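Local coordinates for cellulosomal scaffoldin adaptor protein B (Acetivibrio cellulolyticus, PDB 3FNK) that probably anchors enzyme-bearing or other dockerin-tagged partners in the cellulosome, this part being its second type II cohesin, a dockerin-binding module, at residues A[46-50]-A[90-94]; A[131-137]-A[166-172]. All coordinates share one frame; numbering follows the deposited sequence.

Contact 1 of 2, residues A[46-50]-A[90-94]; sequences IKYDP and KISEG
Lys47, the last residue of strand 39-47, and Tyr48 just after it both bond to the backbone of Glu93 and Gly94. The Lys47 side chain can be followed outward. Its CB starts 4.3 Å from Gly94 O. CG is placed anti to the backbone N (chi1 -172°), also near Gly94 O, and the chain then bends at its second torsion. This carries CD alongside the same oxygen, to 3.8 Å from Gly94 O. CE moves on to the neighbouring carbonyl and lies 3.5 Å from Glu93 O. The chain bends again at its last torsion. At the tip, NZ donates a hydrogen bond of 2.9 Å to Glu93 O, in the plane of that carbonyl. The chain thus passes from the Gly94 carbonyl to that of Glu93.

The backbone adds a second bond. Tyr48 N donates to Gly94 O at 2.8 Å, with an angle of 162° at the hydrogen. The Tyr48 ring lies against Gly94, whose CA sits over one face, 3.5 Å from the ring centroid, in a CH-pi contact. CG of Tyr48 stands between its backbone N and carbonyl carbon (chi1 64°), which turns a ring face to Gly94 CA. Gly94 has a positive phi, and its CA also makes a C-H...O contact with Tyr48 O. Beyond the ring, Tyr48 OH meets Ile91 CD1 at 3.6 Å. Pro50 CB rests 3.6 Å from Ile91 O.

Residues 90-94 form two overlapping turns, closed by bonds from Glu93 N to Lys90 O and from Gly94 N to Ile91 O. They link strands 83-87 and 95-102. Tyr48 also touches Ala55 and Phe125, on strands of the other sheet. The contact lies where the two sheets of the beta sandwich meet, in the jelly-roll fold of cohesin modules.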
ATOM      1  N   ILE A  46       6.958  -3.106   0.171  1.00 29.68           N
ATOM      2  CA  ILE A  46       6.734  -3.052   1.599  1.00 31.81           C
ATOM      3  C   ILE A  46       7.689  -4.037   2.279  1.00 34.01           C
ATOM      4  O   ILE A  46       7.849  -5.193   1.815  1.00 34.21           O
ATOM      5  CB  ILE A  46       5.254  -3.353   1.912  1.00 31.93           C
ATOM      6  CG1 ILE A  46       4.376  -2.257   1.337  1.00 31.49           C
ATOM      7  CG2 ILE A  46       5.004  -3.473   3.413  1.00 32.88           C
ATOM      8  CD1 ILE A  46       2.917  -2.537   1.457  1.00 31.44           C
ATOM      9  N   LYS A  47       8.351  -3.574   3.344  1.00 34.63           N
ATOM     10  CA  LYS A  47       9.295  -4.395   4.090  1.00 35.89           C
ATOM     11  C   LYS A  47       8.763  -4.627   5.492  1.00 36.90           C
ATOM     12  O   LYS A  47       8.297  -3.692   6.148  1.00 35.78           O
ATOM     13  CB  LYS A  47      10.660  -3.716   4.120  1.00 36.59           C
ATOM     14  CG  LYS A  47      11.783  -4.581   4.713  1.00 38.75           C
ATOM     15  CD  LYS A  47      12.371  -5.571   3.718  1.00 39.67           C
ATOM     16  CE  LYS A  47      13.200  -6.659   4.437  1.00 40.55           C
ATOM     17  NZ  LYS A  47      12.421  -7.357   5.513  1.00 41.06           N
ATOM     18  N   TYR A  48       8.775  -5.883   5.932  1.00 37.98           N
ATOM     19  CA  TYR A  48       8.350  -6.216   7.300  1.00 39.57           C
ATOM     20  C   TYR A  48       9.203  -7.349   7.851  1.00 40.44           C
ATOM     21  O   TYR A  48       9.993  -7.969   7.103  1.00 40.52           O
ATOM     22  CB  TYR A  48       6.877  -6.598   7.339  1.00 39.71           C
ATOM     23  CG  TYR A  48       6.560  -7.866   6.537  1.00 42.14           C
ATOM     24  CD1 TYR A  48       6.308  -9.100   7.189  1.00 42.10           C
ATOM     25  CD2 TYR A  48       6.525  -7.841   5.134  1.00 40.29           C
ATOM     26  CE1 TYR A  48       6.026 -10.269   6.451  1.00 40.27           C
ATOM     27  CE2 TYR A  48       6.245  -8.996   4.396  1.00 39.87           C
ATOM     28  CZ  TYR A  48       5.989 -10.204   5.052  1.00 40.19           C
ATOM     29  OH  TYR A  48       5.715 -11.332   4.299  1.00 34.72           O
ATOM     30  N   ASP A  49       9.068  -7.595   9.157  1.00 41.07           N
ATOM     31  CA  ASP A  49       9.860  -8.626   9.829  1.00 41.91           C
ATOM     32  C   ASP A  49       9.052  -9.915   9.839  1.00 41.58           C
ATOM     33  O   ASP A  49       8.121 -10.052  10.648  1.00 41.38           O
ATOM     34  CB  ASP A  49      10.236  -8.222  11.268  1.00 42.52           C
ATOM     35  CG  ASP A  49      11.349  -9.116  11.868  1.00 43.71           C
ATOM     36  OD1 ASP A  49      11.588 -10.267  11.398  1.00 43.08           O
ATOM     37  OD2 ASP A  49      11.998  -8.643  12.827  1.00 44.64           O
ATOM     38  N   PRO A  50       9.403 -10.855   8.931  1.00 42.09           N
ATOM     39  CA  PRO A  50       8.616 -12.073   8.762  1.00 42.58           C
ATOM     40  C   PRO A  50       8.691 -12.958  10.023  1.00 43.62           C
ATOM     41  O   PRO A  50       7.689 -13.623  10.351  1.00 43.97           O
ATOM     42  CB  PRO A  50       9.280 -12.765   7.571  1.00 41.90           C
ATOM     43  CG  PRO A  50      10.666 -12.296   7.571  1.00 42.52           C
ATOM     44  CD  PRO A  50      10.675 -10.909   8.181  1.00 41.61           C
ATOM     45  N   LYS A  90       8.058 -11.755  -1.639  1.00 35.07           N
ATOM     46  CA  LYS A  90       9.137 -12.620  -1.186  1.00 36.69           C
ATOM     47  C   LYS A  90       8.927 -12.768   0.309  1.00 37.42           C
ATOM     48  O   LYS A  90       9.624 -12.133   1.116  1.00 37.16           O
ATOM     49  CB  LYS A  90      10.485 -11.969  -1.493  1.00 37.54           C
ATOM     50  CG  LYS A  90      11.310 -12.631  -2.551  1.00 40.64           C
ATOM     51  CD  LYS A  90      12.196 -13.675  -1.894  1.00 43.86           C
ATOM     52  CE  LYS A  90      13.557 -13.726  -2.557  1.00 47.19           C
ATOM     53  NZ  LYS A  90      14.358 -14.854  -1.968  1.00 49.01           N
ATOM     54  N   ILE A  91       7.943 -13.582   0.666  1.00 37.45           N
ATOM     55  CA  ILE A  91       7.407 -13.656   2.023  1.00 39.66           C
ATOM     56  C   ILE A  91       8.455 -14.082   3.057  1.00 40.23           C
ATOM     57  O   ILE A  91       8.379 -13.705   4.224  1.00 41.28           O
ATOM     58  CB  ILE A  91       6.205 -14.619   2.055  1.00 38.99           C
ATOM     59  CG1 ILE A  91       5.076 -14.044   1.220  1.00 40.47           C
ATOM     60  CG2 ILE A  91       5.727 -14.868   3.461  1.00 41.02           C
ATOM     61  CD1 ILE A  91       3.972 -13.423   2.017  1.00 41.75           C
ATOM     62  N   SER A  92       9.439 -14.845   2.609  1.00 41.37           N
ATOM     63  CA  SER A  92      10.443 -15.386   3.491  1.00 42.37           C
ATOM     64  C   SER A  92      11.465 -14.313   3.816  1.00 42.80           C
ATOM     65  O   SER A  92      12.134 -14.403   4.839  1.00 43.27           O
ATOM     66  CB  SER A  92      11.132 -16.596   2.862  1.00 41.95           C
ATOM     67  OG  SER A  92      11.937 -16.205   1.757  1.00 43.90           O
ATOM     68  N   GLU A  93      11.594 -13.317   2.940  1.00 42.37           N
ATOM     69  CA  GLU A  93      12.375 -12.125   3.243  1.00 41.78           C
ATOM     70  C   GLU A  93      11.553 -10.982   3.883  1.00 41.03           C
ATOM     71  O   GLU A  93      12.102  -9.941   4.225  1.00 41.83           O
ATOM     72  CB  GLU A  93      13.072 -11.610   2.001  1.00 41.94           C
ATOM     73  CG  GLU A  93      14.118 -12.516   1.431  1.00 44.66           C
ATOM     74  CD  GLU A  93      14.865 -11.836   0.303  1.00 51.56           C
ATOM     75  OE1 GLU A  93      14.218 -11.169  -0.533  1.00 53.59           O
ATOM     76  OE2 GLU A  93      16.113 -11.945   0.246  1.00 56.06           O
ATOM     77  N   GLY A  94      10.252 -11.152   4.063  1.00 39.75           N
ATOM     78  CA  GLY A  94       9.432 -10.034   4.527  1.00 37.56           C
ATOM     79  C   GLY A  94       9.234  -8.918   3.482  1.00 36.43           C
ATOM     80  O   GLY A  94       9.232  -7.740   3.826  1.00 36.09           O
TER

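Contact 2 of 2, residues A[131-137]-A[166-172]; sequences KATTVVF and VIQPGEI
The Phe137 ring and the Gln168 amide meet at an oblique angle, their planes 32° apart. Ile167 O lies at the ring edge, near its plane, 4.2 Å from Phe137 CE1. Val166 CG1 approaches the ring obliquely, 3.8 Å from Phe137 CD1. Ile46 and Thr150 also touch this ring.

The segments run antiparallel along one side of the cohesin beta sandwich, between strand 136-137 of one sheet and strand 165-167 of the other. Gln168 takes the place of a strand partner here. Its chain bends at the second torsion (chi2 -76°) and brings the amide to the Phe137 backbone. OE1 of Gln168 accepts from Phe137 N at 2.9 Å, and NE2 of Gln168 donates to Phe137 O at 3.0 Å. Both bonds use a lone pair of the acceptor, and together they fix the rotation of the amide.

At the other end, Thr133 and Ile172 form a single hydrogen-bonded antiparallel bridge. Their side chains lie side by side, with Thr133 CG2 3.7 Å from Ile172 CB. Thr134 CG2 packs on Glu171 CG at 3.5 Å, while the Glu171 carboxylate bonds to Ser174 OG through OE2. Between the two ends, the Pro169 ring meets the Val135 carbonyl, its CG 3.1 Å from Val135 O.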
ATOM      1  N   LYS A 131       6.568  -8.305  19.890  1.00 53.99           N
ATOM      2  CA  LYS A 131       7.906  -7.714  19.935  1.00 53.03           C
ATOM      3  C   LYS A 131       7.933  -6.442  19.075  1.00 52.42           C
ATOM      4  O   LYS A 131       7.233  -6.365  18.056  1.00 52.25           O
ATOM      5  CB  LYS A 131       8.933  -8.733  19.433  1.00 52.92           C
ATOM      6  CG  LYS A 131      10.336  -8.194  19.224  1.00 54.00           C
ATOM      7  CD  LYS A 131      11.291  -9.302  18.800  1.00 57.27           C
ATOM      8  CE  LYS A 131      12.723  -8.799  18.690  1.00 58.60           C
ATOM      9  NZ  LYS A 131      13.666  -9.916  18.359  1.00 60.74           N
ATOM     10  N   ALA A 132       8.737  -5.455  19.488  1.00 51.38           N
ATOM     11  CA  ALA A 132       8.798  -4.134  18.834  1.00 50.65           C
ATOM     12  C   ALA A 132       9.125  -4.241  17.355  1.00 49.58           C
ATOM     13  O   ALA A 132      10.176  -4.761  16.971  1.00 49.40           O
ATOM     14  CB  ALA A 132       9.830  -3.215  19.531  1.00 50.68           C
ATOM     15  N   THR A 133       8.234  -3.728  16.519  1.00 48.76           N
ATOM     16  CA  THR A 133       8.391  -3.980  15.089  1.00 47.33           C
ATOM     17  C   THR A 133       7.853  -2.869  14.194  1.00 46.98           C
ATOM     18  O   THR A 133       6.810  -2.266  14.474  1.00 46.56           O
ATOM     19  CB  THR A 133       7.795  -5.389  14.701  1.00 47.08           C
ATOM     20  OG1 THR A 133       8.405  -5.873  13.500  1.00 45.56           O
ATOM     21  CG2 THR A 133       6.286  -5.368  14.578  1.00 45.31           C
ATOM     22  N   THR A 134       8.578  -2.624  13.104  1.00 46.66           N
ATOM     23  CA  THR A 134       8.168  -1.622  12.108  1.00 46.58           C
ATOM     24  C   THR A 134       8.038  -2.176  10.676  1.00 45.30           C
ATOM     25  O   THR A 134       8.817  -3.027  10.223  1.00 45.33           O
ATOM     26  CB  THR A 134       9.121  -0.438  12.102  1.00 46.83           C
ATOM     27  OG1 THR A 134      10.455  -0.931  11.941  1.00 49.46           O
ATOM     28  CG2 THR A 134       9.047   0.311  13.431  1.00 46.80           C
ATOM     29  N   VAL A 135       7.034  -1.665   9.980  1.00 44.08           N
ATOM     30  CA  VAL A 135       6.820  -1.920   8.563  1.00 41.81           C
ATOM     31  C   VAL A 135       7.193  -0.637   7.812  1.00 40.74           C
ATOM     32  O   VAL A 135       6.808   0.450   8.240  1.00 40.31           O
ATOM     33  CB  VAL A 135       5.344  -2.286   8.345  1.00 41.95           C
ATOM     34  CG1 VAL A 135       4.994  -2.385   6.861  1.00 40.93           C
ATOM     35  CG2 VAL A 135       5.044  -3.602   9.068  1.00 40.80           C
ATOM     36  N   VAL A 136       7.954  -0.762   6.719  1.00 38.60           N
ATOM     37  CA  VAL A 136       8.326   0.397   5.914  1.00 36.85           C
ATOM     38  C   VAL A 136       8.033   0.227   4.399  1.00 36.39           C
ATOM     39  O   VAL A 136       7.992  -0.915   3.886  1.00 34.50           O
ATOM     40  CB  VAL A 136       9.804   0.820   6.135  1.00 36.94           C
ATOM     41  CG1 VAL A 136      10.047   1.255   7.629  1.00 36.49           C
ATOM     42  CG2 VAL A 136      10.781  -0.275   5.717  1.00 36.39           C
ATOM     43  N   PHE A 137       7.794   1.363   3.726  1.00 33.87           N
ATOM     44  CA  PHE A 137       7.923   1.454   2.276  1.00 33.56           C
ATOM     45  C   PHE A 137       9.402   1.552   2.046  1.00 34.57           C
ATOM     46  O   PHE A 137      10.085   2.350   2.685  1.00 35.07           O
ATOM     47  CB  PHE A 137       7.229   2.691   1.674  1.00 31.74           C
ATOM     48  CG  PHE A 137       5.726   2.702   1.858  1.00 29.21           C
ATOM     49  CD1 PHE A 137       5.151   3.501   2.828  1.00 25.45           C
ATOM     50  CD2 PHE A 137       4.896   1.847   1.098  1.00 25.82           C
ATOM     51  CE1 PHE A 137       3.745   3.507   3.026  1.00 25.11           C
ATOM     52  CE2 PHE A 137       3.509   1.823   1.276  1.00 25.47           C
ATOM     53  CZ  PHE A 137       2.929   2.674   2.255  1.00 24.15           C
ATOM     54  N   VAL A 166       6.328  10.331   1.215  1.00 22.86           N
ATOM     55  CA  VAL A 166       6.036   8.947   1.638  1.00 23.67           C
ATOM     56  C   VAL A 166       6.104   8.945   3.166  1.00 24.88           C
ATOM     57  O   VAL A 166       7.179   9.130   3.702  1.00 26.18           O
ATOM     58  CB  VAL A 166       7.095   7.974   1.036  1.00 23.16           C
ATOM     59  CG1 VAL A 166       6.962   6.585   1.608  1.00 23.85           C
ATOM     60  CG2 VAL A 166       7.005   7.963  -0.541  1.00 22.16           C
ATOM     61  N   ILE A 167       4.975   8.786   3.856  1.00 26.03           N
ATOM     62  CA  ILE A 167       4.954   8.909   5.308  1.00 27.22           C
ATOM     63  C   ILE A 167       4.959   7.491   5.868  1.00 28.14           C
ATOM     64  O   ILE A 167       4.009   6.761   5.673  1.00 27.76           O
ATOM     65  CB  ILE A 167       3.723   9.699   5.810  1.00 26.43           C
ATOM     66  CG1 ILE A 167       3.721  11.115   5.204  1.00 28.34           C
ATOM     67  CG2 ILE A 167       3.683   9.753   7.364  1.00 27.12           C
ATOM     68  CD1 ILE A 167       2.408  11.950   5.388  1.00 26.12           C
ATOM     69  N   GLN A 168       6.066   7.096   6.484  1.00 29.89           N
ATOM     70  CA  GLN A 168       6.225   5.742   7.055  1.00 31.87           C
ATOM     71  C   GLN A 168       5.258   5.538   8.219  1.00 34.53           C
ATOM     72  O   GLN A 168       4.973   6.481   8.946  1.00 34.78           O
ATOM     73  CB  GLN A 168       7.676   5.501   7.460  1.00 31.49           C
ATOM     74  CG  GLN A 168       8.691   5.763   6.348  1.00 27.85           C
ATOM     75  CD  GLN A 168       8.729   4.664   5.310  1.00 25.78           C
ATOM     76  OE1 GLN A 168       7.913   3.751   5.325  1.00 24.97           O
ATOM     77  NE2 GLN A 168       9.679   4.755   4.393  1.00 26.32           N
ATOM     78  N   PRO A 169       4.705   4.325   8.376  1.00 36.69           N
ATOM     79  CA  PRO A 169       3.551   4.152   9.276  1.00 38.46           C
ATOM     80  C   PRO A 169       3.792   4.211  10.783  1.00 40.39           C
ATOM     81  O   PRO A 169       2.832   4.428  11.534  1.00 41.24           O
ATOM     82  CB  PRO A 169       3.035   2.753   8.921  1.00 38.44           C
ATOM     83  CG  PRO A 169       4.204   2.069   8.330  1.00 37.31           C
ATOM     84  CD  PRO A 169       4.971   3.107   7.593  1.00 37.73           C
ATOM     85  N   GLY A 170       5.014   3.996  11.246  1.00 41.56           N
ATOM     86  CA  GLY A 170       5.228   4.007  12.716  1.00 44.49           C
ATOM     87  C   GLY A 170       5.170   2.627  13.366  1.00 45.85           C
ATOM     88  O   GLY A 170       4.672   1.665  12.763  1.00 46.01           O
ATOM     89  N   GLU A 171       5.657   2.539  14.600  1.00 47.21           N
ATOM     90  CA  GLU A 171       5.983   1.247  15.217  1.00 48.58           C
ATOM     91  C   GLU A 171       4.770   0.420  15.632  1.00 48.67           C
ATOM     92  O   GLU A 171       3.699   0.957  15.909  1.00 48.16           O
ATOM     93  CB  GLU A 171       6.956   1.439  16.385  1.00 48.91           C
ATOM     94  CG  GLU A 171       7.793   0.197  16.718  1.00 51.91           C
ATOM     95  CD  GLU A 171       9.012   0.515  17.566  1.00 56.12           C
ATOM     96  OE1 GLU A 171      10.151   0.223  17.120  1.00 57.61           O
ATOM     97  OE2 GLU A 171       8.834   1.065  18.674  1.00 57.36           O
ATOM     98  N   ILE A 172       4.950  -0.901  15.630  1.00 49.66           N
ATOM     99  CA  ILE A 172       3.913  -1.824  16.086  1.00 50.41           C
ATOM    100  C   ILE A 172       4.360  -2.449  17.402  1.00 50.94           C
ATOM    101  O   ILE A 172       5.556  -2.787  17.572  1.00 50.67           O
ATOM    102  CB  ILE A 172       3.554  -2.894  15.014  1.00 50.42           C
ATOM    103  CG1 ILE A 172       2.698  -2.252  13.913  1.00 50.88           C
ATOM    104  CG2 ILE A 172       2.747  -4.057  15.614  1.00 49.36           C
ATOM    105  CD1 ILE A 172       2.339  -3.192  12.728  1.00 49.23           C
TER

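Contact 1 and contact 2 reach the same sheet, since strands 39-47 and 136-137 are neighbours in it. Lys47 N probably bonds to Val136 O between them, and Ile46 CG2 packs on Val135 CG1. Both contacts are partly buried. In contact 1 Ile46, Tyr48 and Gly94 are buried, with Ser92 and Glu93 at the surface. In contact 2 the buried residues are Thr133, Val135, Phe137 and Ile172, while Ala132, Thr134 and Glu171 are exposed. Contact 1 holds a turn to a strand end through a lysine and a ring. Contact 2 joins two extended segments from different sheets through backbone bonds and an amide.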